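Local coordinates for protein tRNA dimethylallyltransferase (Staphylococcus epidermidis ATCC 12228, PDB 3D3Q) that probably transfers a dimethylallyl group from dimethylallyl diphosphate to the adenine at position 37 of tRNAs that read codons beginning with uridine, at residues 46-51 and 227-232. Residues are numbered along the deposited sequence; the frame is centred on the assembly and turned at random.
Sequences GMDIGT and FNEVQH
Glu-229 projects from helix 226-235 into the turn of residues 46-51, in the loop between strands 33-37 and 64-65 of the parallel sheet, where its carboxylate meets three successive backbone N-H groups. Ile-49 N makes the shortest bond, 2.8 Å to Glu-229 OE2 with an N-H...O angle of 166°, entering on the syn lone pair of that oxygen. Asp-48 N reaches Glu-229 OE2 at 3.3 Å, but from above the carboxylate plane and along a more bent path (139°). Glu-229 OE1 takes a weak though straight bond from Gly-50 N (3.4 Å) and is also hydrogen-bonded to Tyr-249 OH, which helps fix the rotation of the group. With CG anti to the backbone N (chi1 -159°), the acid spans the gap between helix and loop. This buried carboxylate, with its converging N-H bonds, is the tight part; the Ile-49 side chain packs obliquely over it. The solvent side is at exposed Gly-46 and partly exposed Asp-48, whose OD1 forms a salt bridge with Lys-53. Backbone N-H donors to both oxygens would probably favour the charged form of Glu-229, partly against nearby Asp-48 (OD2 4.4 Å from Glu-229 OE2), so that one acid bridges successive loop amides and joins loop to helix through side-chain-to-backbone bonds.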
ATOM      1  N   GLY A  46       4.220 -15.571 -15.424  1.00 48.21           N
ATOM      2  CA  GLY A  46       3.229 -15.677 -16.485  1.00 49.37           C
ATOM      3  C   GLY A  46       2.163 -14.609 -16.345  1.00 50.77           C
ATOM      4  O   GLY A  46       1.478 -14.250 -17.311  1.00 49.20           O
HETATM    5  N   MSE A  47       2.023 -14.107 -15.122  1.00 52.76           N
HETATM    6  CA  MSE A  47       1.052 -13.066 -14.818  1.00 54.61           C
HETATM    7  C   MSE A  47       1.817 -11.760 -14.631  1.00 53.36           C
HETATM    8  O   MSE A  47       2.051 -11.323 -13.508  1.00 53.21           O
HETATM    9  CB  MSE A  47       0.292 -13.428 -13.550  1.00 56.82           C
HETATM   10  CG  MSE A  47      -0.219 -14.847 -13.581  1.00 61.64           C
HETATM   11 SE   MSE A  47      -1.293 -15.265 -12.050  1.00 70.25          SE
HETATM   12  CE  MSE A  47      -3.051 -15.044 -12.805  1.00 69.01           C
ATOM     13  N   ASP A  48       2.195 -11.137 -15.747  1.00 52.63           N
ATOM     14  CA  ASP A  48       2.959  -9.898 -15.718  1.00 51.41           C
ATOM     15  C   ASP A  48       2.142  -8.637 -16.032  1.00 49.19           C
ATOM     16  O   ASP A  48       2.282  -7.613 -15.363  1.00 48.61           O
ATOM     17  CB  ASP A  48       4.147  -9.999 -16.687  1.00 52.25           C
ATOM     18  CG  ASP A  48       4.717 -11.418 -16.784  1.00 52.83           C
ATOM     19  OD1 ASP A  48       4.955 -12.070 -15.737  1.00 52.86           O
ATOM     20  OD2 ASP A  48       4.941 -11.885 -17.922  1.00 52.66           O
ATOM     21  N   ILE A  49       1.286  -8.714 -17.042  1.00 46.94           N
ATOM     22  CA  ILE A  49       0.483  -7.568 -17.433  1.00 45.38           C
ATOM     23  C   ILE A  49      -0.598  -7.183 -16.432  1.00 43.66           C
ATOM     24  O   ILE A  49      -0.703  -6.022 -16.049  1.00 43.49           O
ATOM     25  CB  ILE A  49      -0.180  -7.816 -18.801  1.00 45.88           C
ATOM     26  CG1 ILE A  49       0.895  -7.974 -19.869  1.00 44.79           C
ATOM     27  CG2 ILE A  49      -1.135  -6.672 -19.133  1.00 46.48           C
ATOM     28  CD1 ILE A  49       0.354  -8.313 -21.230  1.00 47.30           C
ATOM     29  N   GLY A  50      -1.407  -8.148 -16.012  1.00 42.05           N
ATOM     30  CA  GLY A  50      -2.480  -7.840 -15.076  1.00 41.84           C
ATOM     31  C   GLY A  50      -2.026  -7.454 -13.678  1.00 39.86           C
ATOM     32  O   GLY A  50      -2.819  -7.006 -12.853  1.00 38.30           O
ATOM     33  N   THR A  51      -0.739  -7.601 -13.418  1.00 38.59           N
ATOM     34  CA  THR A  51      -0.224  -7.306 -12.109  1.00 39.16           C
ATOM     35  C   THR A  51       0.694  -6.100 -12.092  1.00 39.81           C
ATOM     36  O   THR A  51       1.254  -5.758 -11.047  1.00 40.79           O
ATOM     37  CB  THR A  51       0.542  -8.502 -11.589  1.00 39.85           C
ATOM     38  OG1 THR A  51       1.626  -8.787 -12.489  1.00 39.12           O
ATOM     39  CG2 THR A  51      -0.386  -9.721 -11.508  1.00 39.88           C
ATOM     40  N   PHE A 227      -5.956  -9.371 -22.044  1.00 48.68           N
ATOM     41  CA  PHE A 227      -6.863 -10.442 -22.398  1.00 49.66           C
ATOM     42  C   PHE A 227      -6.083 -11.614 -22.995  1.00 50.70           C
ATOM     43  O   PHE A 227      -6.380 -12.769 -22.697  1.00 51.23           O
ATOM     44  CB  PHE A 227      -7.920  -9.933 -23.382  1.00 49.58           C
ATOM     45  CG  PHE A 227      -9.034 -10.909 -23.640  1.00 49.04           C
ATOM     46  CD1 PHE A 227      -8.861 -11.966 -24.531  1.00 49.30           C
ATOM     47  CD2 PHE A 227     -10.246 -10.791 -22.968  1.00 49.29           C
ATOM     48  CE1 PHE A 227      -9.884 -12.893 -24.758  1.00 49.51           C
ATOM     49  CE2 PHE A 227     -11.275 -11.709 -23.186  1.00 49.75           C
ATOM     50  CZ  PHE A 227     -11.092 -12.769 -24.082  1.00 49.71           C
ATOM     51  N   ASN A 228      -5.078 -11.329 -23.820  1.00 50.89           N
ATOM     52  CA  ASN A 228      -4.295 -12.401 -24.422  1.00 51.21           C
ATOM     53  C   ASN A 228      -3.591 -13.202 -23.326  1.00 51.40           C
ATOM     54  O   ASN A 228      -3.429 -14.420 -23.429  1.00 50.59           O
ATOM     55  CB  ASN A 228      -3.254 -11.840 -25.388  1.00 52.09           C
ATOM     56  CG  ASN A 228      -2.581 -12.926 -26.202  1.00 53.59           C
ATOM     57  OD1 ASN A 228      -1.536 -12.708 -26.813  1.00 54.96           O
ATOM     58  ND2 ASN A 228      -3.184 -14.107 -26.220  1.00 55.01           N
ATOM     59  N   GLU A 229      -3.183 -12.508 -22.272  1.00 51.04           N
ATOM     60  CA  GLU A 229      -2.502 -13.156 -21.175  1.00 51.72           C
ATOM     61  C   GLU A 229      -3.440 -14.110 -20.439  1.00 52.23           C
ATOM     62  O   GLU A 229      -3.111 -15.286 -20.267  1.00 53.72           O
ATOM     63  CB  GLU A 229      -1.957 -12.112 -20.212  1.00 52.05           C
ATOM     64  CG  GLU A 229      -0.839 -12.597 -19.313  1.00 52.84           C
ATOM     65  CD  GLU A 229      -0.371 -11.506 -18.382  1.00 53.57           C
ATOM     66  OE1 GLU A 229      -1.088 -11.234 -17.395  1.00 54.71           O
ATOM     67  OE2 GLU A 229       0.695 -10.905 -18.644  1.00 52.14           O
ATOM     68  N   VAL A 230      -4.606 -13.625 -20.012  1.00 51.22           N
ATOM     69  CA  VAL A 230      -5.540 -14.486 -19.295  1.00 50.77           C
ATOM     70  C   VAL A 230      -5.945 -15.666 -20.161  1.00 50.92           C
ATOM     71  O   VAL A 230      -6.422 -16.679 -19.658  1.00 50.86           O
ATOM     72  CB  VAL A 230      -6.818 -13.745 -18.859  1.00 49.81           C
ATOM     73  CG1 VAL A 230      -6.469 -12.444 -18.177  1.00 50.73           C
ATOM     74  CG2 VAL A 230      -7.708 -13.518 -20.034  1.00 51.11           C
ATOM     75  N   GLN A 231      -5.744 -15.535 -21.467  1.00 51.90           N
ATOM     76  CA  GLN A 231      -6.081 -16.610 -22.391  1.00 52.73           C
ATOM     77  C   GLN A 231      -5.055 -17.717 -22.283  1.00 52.44           C
ATOM     78  O   GLN A 231      -5.409 -18.884 -22.239  1.00 52.48           O
ATOM     79  CB  GLN A 231      -6.122 -16.095 -23.829  1.00 53.42           C
ATOM     80  CG  GLN A 231      -7.373 -15.306 -24.195  1.00 53.33           C
ATOM     81  CD  GLN A 231      -7.435 -15.003 -25.689  1.00 53.59           C
ATOM     82  OE1 GLN A 231      -6.562 -14.321 -26.229  1.00 52.65           O
ATOM     83  NE2 GLN A 231      -8.467 -15.513 -26.360  1.00 53.06           N
ATOM     84  N   HIS A 232      -3.784 -17.341 -22.247  1.00 52.83           N
ATOM     85  CA  HIS A 232      -2.716 -18.320 -22.140  1.00 54.59           C
ATOM     86  C   HIS A 232      -2.799 -19.030 -20.802  1.00 54.60           C
ATOM     87  O   HIS A 232      -2.553 -20.235 -20.709  1.00 55.63           O
ATOM     88  CB  HIS A 232      -1.360 -17.640 -22.271  1.00 57.52           C
ATOM     89  CG  HIS A 232      -1.108 -17.049 -23.626  1.00 61.50           C
ATOM     90  ND1 HIS A 232      -0.314 -15.937 -23.818  1.00 62.41           N
ATOM     91  CD2 HIS A 232      -1.529 -17.426 -24.860  1.00 62.97           C
ATOM     92  CE1 HIS A 232      -0.257 -15.653 -25.109  1.00 63.57           C
ATOM     93  NE2 HIS A 232      -0.984 -16.542 -25.763  1.00 63.76           N
TER